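Local coordinates for protein Esterase/lipase (Uncultured bacterium, PDB 3K6K) that probably hydrolyses carboxylic ester bonds, as an alpha/beta-hydrolase-fold esterase/lipase homologous to hormone-sensitive lipase, at residues A[80-85]-A[142-147]; A[136-141]-A[168-173]. One frame throughout, in Å; residues are numbered along the deposited sequence.

Contact 1: A[80-85]-A[142-147]; sequences AAHILY and LKTAGS
With CG anti to its own carbonyl carbon (chi1 -62°) and the ring turned to chi2 -94°, His82 swings its imidazole off strand 82-86 to meet Ala145, in the last turn of helix 129-145. The meeting is narrow: CD2 of His82 approaches CB of Ala145 at 3.4 Å, and NE2 of His82 lies 3.9 Å from the same methyl. The methyl comes at the ring obliquely. Thr144 adds a looser touch farther round the imidazole, its CG2 standing 4.5 Å from CE1 of His82. Alanine suits the helix position because its lone methyl lets the ring come up against the helix, where a longer side chain would hold it off; the CA atoms of His82 and Ala145 are 6.9 Å apart. The helix then stops at Gly146, whose positive phi would press a side chain against the preceding carbonyl oxygen; a weak bond from Gly146 N to Leu142 O, 2.8 Å, closes this last turn. The polar side of the imidazole looks to the neighbouring strand: ND1 of His82 is hydrogen-bonded to NE1 of Trp115, whose ring also meets the imidazole with the planes about 35° apart. On the helix side, the carbonyl O of Ala145 accepts a bond from Arg150, just ahead of strand 151-156. An alanine in place of His82 would probably leave the indole N-H of Trp115 without its mate and open a gap beside the methyl of Ala145. No hydrogen bond or charge pair joins 80-85 to 142-147, so van der Waals contact alone holds the two together here; histidine can serve both neighbours, giving carbon to the helix and a ring nitrogen to Trp115, and the bond to the indole N-H implies that ND1 is its unprotonated, accepting nitrogen.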
ATOM      1  N   ALA A  80      14.228  -5.431  24.171  1.00 32.61           N
ATOM      2  CA  ALA A  80      15.492  -4.798  23.771  1.00 31.77           C
ATOM      3  C   ALA A  80      15.429  -4.099  22.412  1.00 30.75           C
ATOM      4  O   ALA A  80      16.439  -3.624  21.929  1.00 32.21           O
ATOM      5  CB  ALA A  80      16.622  -5.798  23.790  1.00 32.48           C
ATOM      6  N   ALA A  81      14.248  -4.019  21.819  1.00 28.73           N
ATOM      7  CA  ALA A  81      14.026  -3.217  20.604  1.00 27.33           C
ATOM      8  C   ALA A  81      14.165  -1.695  20.849  1.00 26.07           C
ATOM      9  O   ALA A  81      13.816  -1.185  21.913  1.00 26.46           O
ATOM     10  CB  ALA A  81      12.660  -3.548  20.030  1.00 26.90           C
ATOM     11  N   HIS A  82      14.685  -0.976  19.876  1.00 24.65           N
ATOM     12  CA  HIS A  82      14.729   0.465  19.938  1.00 24.25           C
ATOM     13  C   HIS A  82      14.021   1.022  18.731  1.00 24.55           C
ATOM     14  O   HIS A  82      14.200   0.455  17.613  1.00 25.09           O
ATOM     15  CB  HIS A  82      16.178   0.927  19.924  1.00 25.04           C
ATOM     16  CG  HIS A  82      16.957   0.439  21.109  1.00 28.10           C
ATOM     17  ND1 HIS A  82      17.117   1.196  22.252  1.00 26.17           N
ATOM     18  CD2 HIS A  82      17.538  -0.760  21.358  1.00 27.39           C
ATOM     19  CE1 HIS A  82      17.799   0.494  23.140  1.00 28.59           C
ATOM     20  NE2 HIS A  82      18.069  -0.691  22.622  1.00 30.19           N
ATOM     21  N   ILE A  83      13.233   2.102  18.949  1.00 21.99           N
ATOM     22  CA  ILE A  83      12.606   2.875  17.906  1.00 19.88           C
ATOM     23  C   ILE A  83      13.262   4.265  17.905  1.00 19.90           C
ATOM     24  O   ILE A  83      13.269   4.974  18.916  1.00 19.95           O
ATOM     25  CB  ILE A  83      11.012   3.043  18.073  1.00 20.16           C
ATOM     26  CG1 ILE A  83      10.304   1.687  18.256  1.00 17.55           C
ATOM     27  CG2 ILE A  83      10.434   3.810  16.875  1.00 17.24           C
ATOM     28  CD1 ILE A  83       8.810   1.759  18.591  1.00 13.77           C
ATOM     29  N   LEU A  84      13.801   4.670  16.775  1.00 16.89           N
ATOM     30  CA  LEU A  84      14.359   5.963  16.716  1.00 16.28           C
ATOM     31  C   LEU A  84      13.318   6.811  15.978  1.00 15.89           C
ATOM     32  O   LEU A  84      13.096   6.567  14.803  1.00 14.49           O
ATOM     33  CB  LEU A  84      15.662   5.913  15.916  1.00 15.66           C
ATOM     34  CG  LEU A  84      16.346   7.259  15.649  1.00 14.86           C
ATOM     35  CD1 LEU A  84      16.444   8.042  17.003  1.00 10.15           C
ATOM     36  CD2 LEU A  84      17.733   7.087  14.995  1.00 10.89           C
ATOM     37  N   TYR A  85      12.705   7.782  16.678  1.00 15.93           N
ATOM     38  CA  TYR A  85      11.557   8.551  16.165  1.00 16.86           C
ATOM     39  C   TYR A  85      11.872  10.013  15.726  1.00 17.61           C
ATOM     40  O   TYR A  85      12.477  10.774  16.485  1.00 18.62           O
ATOM     41  CB  TYR A  85      10.363   8.529  17.154  1.00 17.29           C
ATOM     42  CG  TYR A  85       9.077   8.985  16.495  1.00 18.72           C
ATOM     43  CD1 TYR A  85       8.770  10.345  16.386  1.00 19.75           C
ATOM     44  CD2 TYR A  85       8.171   8.044  15.947  1.00 20.49           C
ATOM     45  CE1 TYR A  85       7.599  10.756  15.715  1.00 23.67           C
ATOM     46  CE2 TYR A  85       7.022   8.430  15.297  1.00 20.46           C
ATOM     47  CZ  TYR A  85       6.730   9.792  15.179  1.00 23.60           C
ATOM     48  OH  TYR A  85       5.588  10.193  14.513  1.00 22.06           O
ATOM     49  N   LEU A 142      23.226   2.806  17.062  1.00 29.19           N
ATOM     50  CA  LEU A 142      23.835   1.519  16.672  1.00 31.60           C
ATOM     51  C   LEU A 142      24.698   0.922  17.798  1.00 32.89           C
ATOM     52  O   LEU A 142      24.529  -0.257  18.150  1.00 33.81           O
ATOM     53  CB  LEU A 142      24.628   1.661  15.375  1.00 31.27           C
ATOM     54  CG  LEU A 142      23.778   1.734  14.103  1.00 32.14           C
ATOM     55  CD1 LEU A 142      24.560   2.241  12.921  1.00 30.50           C
ATOM     56  CD2 LEU A 142      23.227   0.382  13.788  1.00 32.26           C
ATOM     57  N   LYS A 143      25.573   1.747  18.391  1.00 35.04           N
ATOM     58  CA  LYS A 143      26.366   1.374  19.635  1.00 36.50           C
ATOM     59  C   LYS A 143      25.524   1.056  20.878  1.00 36.47           C
ATOM     60  O   LYS A 143      25.841   0.078  21.551  1.00 37.50           O
ATOM     61  CB  LYS A 143      27.437   2.414  20.031  1.00 37.03           C
ATOM     62  CG  LYS A 143      28.089   3.178  18.851  1.00 40.25           C
ATOM     63  CD  LYS A 143      29.400   3.848  19.248  1.00 43.96           C
ATOM     64  CE  LYS A 143      30.110   4.445  18.013  1.00 45.09           C
ATOM     65  NZ  LYS A 143      31.496   4.933  18.319  1.00 46.55           N
ATOM     66  N   THR A 144      24.496   1.869  21.203  1.00 35.83           N
ATOM     67  CA  THR A 144      23.636   1.612  22.377  1.00 34.94           C
ATOM     68  C   THR A 144      22.821   0.333  22.194  1.00 35.60           C
ATOM     69  O   THR A 144      22.731  -0.478  23.120  1.00 34.47           O
ATOM     70  CB  THR A 144      22.663   2.773  22.730  1.00 35.16           C
ATOM     71  OG1 THR A 144      23.400   3.951  23.079  1.00 35.73           O
ATOM     72  CG2 THR A 144      21.759   2.393  23.931  1.00 33.01           C
ATOM     73  N   ALA A 145      22.237   0.153  20.998  1.00 36.03           N
ATOM     74  CA  ALA A 145      21.446  -1.036  20.696  1.00 36.37           C
ATOM     75  C   ALA A 145      22.293  -2.289  20.397  1.00 36.68           C
ATOM     76  O   ALA A 145      21.809  -3.442  20.444  1.00 36.66           O
ATOM     77  CB  ALA A 145      20.482  -0.747  19.573  1.00 36.38           C
ATOM     78  N   GLY A 146      23.548  -2.060  20.048  1.00 36.94           N
ATOM     79  CA  GLY A 146      24.457  -3.168  19.834  1.00 37.10           C
ATOM     80  C   GLY A 146      24.334  -3.820  18.480  1.00 37.35           C
ATOM     81  O   GLY A 146      25.250  -4.550  18.082  1.00 38.39           O
ATOM     82  N   SER A 147      23.228  -3.554  17.766  1.00 36.39           N
ATOM     83  CA  SER A 147      22.951  -4.138  16.432  1.00 34.72           C
ATOM     84  C   SER A 147      21.901  -3.337  15.639  1.00 33.82           C
ATOM     85  O   SER A 147      20.926  -2.835  16.229  1.00 33.32           O
ATOM     86  CB  SER A 147      22.433  -5.562  16.601  1.00 34.83           C
ATOM     87  OG  SER A 147      21.986  -6.093  15.366  1.00 35.68           O
TER

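Contact 2: A[136-141]-A[168-173]; sequences AAYRAL and LKAKED
Tyr138 and Ala170 make the apolar half of this contact: CD1 of the tyrosine ring lies 4.0 Å from CB of Ala170, and CE1 of Tyr138 is almost as near to that methyl at 4.1 Å. One side of the ring thus rests obliquely on a single small group, and alanine suits the place because helix 158-172 can come up to the ring without a longer side chain intervening; the CA atoms of Tyr138 and Ala170 are 8.0 Å apart. On the more exposed side, Arg139 and Asp173 bring opposite charges together without closing a salt bridge. NH1 of Arg139 stops 4.1 Å from OD2 of Asp173, which lies at the edge of the guanidinium, near its plane, while the two flat groups are turned 43° from each other. The arginine chain leaves with CG anti to the backbone N (chi1 -166°) and bends at chi3, carrying its head toward the acid; the attraction is probably modest at this range.

Farther out, Tyr138 is fixed at its far end, where its OH is hydrogen-bonded to the carbonyl O of Pro176, in the loop after helix 158-172. Ile151 and Ile153 of strand 151-156 and Leu84 of strand 82-86 also pack on it, so a residue with a long aromatic body and a polar tip fits between sheet and loop. Helices 129-145 and 158-172 are joined through strand 151-156 and meet here over the parallel part of the central sheet, in the alternating helix and strand order of the alpha/beta-hydrolase fold.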
ATOM      1  N   ALA A 136      23.500  11.235  12.825  1.00 21.92           N
ATOM      2  CA  ALA A 136      24.361  11.208  13.998  1.00 22.62           C
ATOM      3  C   ALA A 136      23.679  10.408  15.085  1.00 23.10           C
ATOM      4  O   ALA A 136      24.315   9.573  15.714  1.00 24.23           O
ATOM      5  CB  ALA A 136      24.684  12.587  14.445  1.00 22.82           C
ATOM      6  N   ALA A 137      22.360  10.596  15.254  1.00 23.43           N
ATOM      7  CA  ALA A 137      21.635   9.879  16.315  1.00 22.53           C
ATOM      8  C   ALA A 137      21.630   8.360  16.065  1.00 22.10           C
ATOM      9  O   ALA A 137      21.884   7.550  16.968  1.00 22.35           O
ATOM     10  CB  ALA A 137      20.219  10.422  16.418  1.00 22.15           C
ATOM     11  N   TYR A 138      21.370   7.989  14.823  1.00 22.47           N
ATOM     12  CA  TYR A 138      21.365   6.597  14.406  1.00 22.18           C
ATOM     13  C   TYR A 138      22.713   5.938  14.686  1.00 22.68           C
ATOM     14  O   TYR A 138      22.782   4.897  15.333  1.00 22.76           O
ATOM     15  CB  TYR A 138      21.015   6.502  12.917  1.00 20.91           C
ATOM     16  CG  TYR A 138      20.987   5.089  12.417  1.00 19.59           C
ATOM     17  CD1 TYR A 138      21.724   4.719  11.295  1.00 18.48           C
ATOM     18  CD2 TYR A 138      20.235   4.117  13.069  1.00 16.06           C
ATOM     19  CE1 TYR A 138      21.667   3.447  10.806  1.00 17.96           C
ATOM     20  CE2 TYR A 138      20.208   2.811  12.624  1.00 18.60           C
ATOM     21  CZ  TYR A 138      20.929   2.479  11.493  1.00 18.32           C
ATOM     22  OH  TYR A 138      20.880   1.203  11.021  1.00 14.12           O
ATOM     23  N   ARG A 139      23.776   6.568  14.214  1.00 24.72           N
ATOM     24  CA  ARG A 139      25.148   6.089  14.456  1.00 27.49           C
ATOM     25  C   ARG A 139      25.313   5.810  15.957  1.00 27.76           C
ATOM     26  O   ARG A 139      25.688   4.690  16.383  1.00 28.65           O
ATOM     27  CB  ARG A 139      26.147   7.134  13.961  1.00 27.94           C
ATOM     28  CG  ARG A 139      27.609   6.695  13.821  1.00 32.76           C
ATOM     29  CD  ARG A 139      28.410   7.837  13.101  1.00 36.92           C
ATOM     30  NE  ARG A 139      29.346   7.324  12.083  1.00 44.14           N
ATOM     31  CZ  ARG A 139      29.354   7.640  10.770  1.00 46.86           C
ATOM     32  NH1 ARG A 139      28.471   8.490  10.212  1.00 46.22           N
ATOM     33  NH2 ARG A 139      30.285   7.089   9.994  1.00 47.90           N
ATOM     34  N   ALA A 140      24.923   6.789  16.763  1.00 27.50           N
ATOM     35  CA  ALA A 140      25.027   6.640  18.197  1.00 27.68           C
ATOM     36  C   ALA A 140      24.132   5.560  18.715  1.00 28.01           C
ATOM     37  O   ALA A 140      24.466   4.876  19.684  1.00 28.63           O
ATOM     38  CB  ALA A 140      24.730   7.960  18.881  1.00 28.44           C
ATOM     39  N   LEU A 141      22.978   5.392  18.089  1.00 27.72           N
ATOM     40  CA  LEU A 141      22.046   4.373  18.554  1.00 27.00           C
ATOM     41  C   LEU A 141      22.524   2.928  18.185  1.00 27.57           C
ATOM     42  O   LEU A 141      22.253   1.951  18.902  1.00 26.44           O
ATOM     43  CB  LEU A 141      20.622   4.745  18.035  1.00 26.25           C
ATOM     44  CG  LEU A 141      19.374   3.874  18.160  1.00 24.59           C
ATOM     45  CD1 LEU A 141      18.961   3.544  19.611  1.00 22.53           C
ATOM     46  CD2 LEU A 141      18.249   4.606  17.400  1.00 15.49           C
ATOM     47  N   LEU A 168      19.166   6.986   3.640  1.00 20.86           N
ATOM     48  CA  LEU A 168      19.913   7.199   2.427  1.00 21.97           C
ATOM     49  C   LEU A 168      21.341   7.683   2.751  1.00 21.83           C
ATOM     50  O   LEU A 168      22.305   7.073   2.317  1.00 22.56           O
ATOM     51  CB  LEU A 168      19.161   8.153   1.485  1.00 21.99           C
ATOM     52  CG  LEU A 168      17.899   7.541   0.862  1.00 23.38           C
ATOM     53  CD1 LEU A 168      17.015   8.548   0.156  1.00 25.11           C
ATOM     54  CD2 LEU A 168      18.268   6.416  -0.101  1.00 24.07           C
ATOM     55  N   LYS A 169      21.462   8.709   3.601  1.00 22.62           N
ATOM     56  CA  LYS A 169      22.748   9.243   4.082  1.00 21.60           C
ATOM     57  C   LYS A 169      23.473   8.175   4.925  1.00 20.85           C
ATOM     58  O   LYS A 169      24.707   7.958   4.803  1.00 17.80           O
ATOM     59  CB  LYS A 169      22.511  10.492   4.940  1.00 22.07           C
ATOM     60  CG  LYS A 169      23.485  11.670   4.738  1.00 25.90           C
ATOM     61  CD  LYS A 169      24.875  11.460   5.286  1.00 32.55           C
ATOM     62  CE  LYS A 169      25.814  12.633   4.907  1.00 33.94           C
ATOM     63  NZ  LYS A 169      25.818  12.697   3.405  1.00 38.61           N
ATOM     64  N   ALA A 170      22.716   7.528   5.809  1.00 21.09           N
ATOM     65  CA  ALA A 170      23.306   6.482   6.614  1.00 21.35           C
ATOM     66  C   ALA A 170      23.905   5.441   5.638  1.00 22.38           C
ATOM     67  O   ALA A 170      25.005   4.953   5.865  1.00 23.34           O
ATOM     68  CB  ALA A 170      22.274   5.870   7.524  1.00 21.69           C
ATOM     69  N   LYS A 171      23.228   5.179   4.518  1.00 23.87           N
ATOM     70  CA  LYS A 171      23.677   4.178   3.535  1.00 25.56           C
ATOM     71  C   LYS A 171      24.927   4.670   2.795  1.00 26.27           C
ATOM     72  O   LYS A 171      25.903   3.914   2.754  1.00 26.36           O
ATOM     73  CB  LYS A 171      22.571   3.822   2.530  1.00 25.70           C
ATOM     74  CG  LYS A 171      22.719   2.445   1.775  1.00 28.86           C
ATOM     75  CD  LYS A 171      21.530   2.166   0.789  1.00 27.09           C
ATOM     76  CE  LYS A 171      21.662   3.040  -0.472  1.00 31.60           C
ATOM     77  NZ  LYS A 171      20.365   3.503  -1.165  1.00 34.21           N
ATOM     78  N   GLU A 172      24.866   5.889   2.207  1.00 26.48           N
ATOM     79  CA  GLU A 172      26.032   6.577   1.610  1.00 28.03           C
ATOM     80  C   GLU A 172      27.233   6.393   2.504  1.00 27.25           C
ATOM     81  O   GLU A 172      28.253   5.928   2.057  1.00 27.35           O
ATOM     82  CB  GLU A 172      25.806   8.085   1.392  1.00 27.93           C
ATOM     83  CG  GLU A 172      25.332   8.490  -0.055  1.00 34.27           C
ATOM     84  CD  GLU A 172      24.807   9.969  -0.177  1.00 40.62           C
ATOM     85  OE1 GLU A 172      23.590  10.189  -0.512  1.00 41.75           O
ATOM     86  OE2 GLU A 172      25.617  10.920   0.066  1.00 44.54           O
ATOM     87  N   ASP A 173      27.066   6.702   3.782  1.00 27.41           N
ATOM     88  CA  ASP A 173      28.149   6.682   4.755  1.00 27.50           C
ATOM     89  C   ASP A 173      28.603   5.309   5.191  1.00 27.81           C
ATOM     90  O   ASP A 173      29.530   5.214   5.959  1.00 28.89           O
ATOM     91  CB  ASP A 173      27.772   7.517   5.985  1.00 27.44           C
ATOM     92  CG  ASP A 173      27.637   8.999   5.653  1.00 28.50           C
ATOM     93  OD1 ASP A 173      27.845   9.328   4.470  1.00 27.88           O
ATOM     94  OD2 ASP A 173      27.355   9.827   6.545  1.00 27.70           O
TER

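Helix 129-145 serves both contacts: its last turn meets strand 82-86 in contact 1, and the preceding turns meet helix 158-172 in contact 2. Their centres are 12 Å apart, and apolar packing bridges them directly. CB of Leu84 comes within 3.3 Å of CD2 of Leu141, CD2 of Leu84 lies 3.7 Å from CA of Tyr138, and CB of His82 is 3.8 Å from CD1 of Leu141. The two contacts are thus joined through the packing of helix 129-145 on strand 82-86, on the same side of the chain's centre. Helix 158-172 follows the probable nucleophile elbow at Ser157, placing contact 2 near the far end of the helix that begins there.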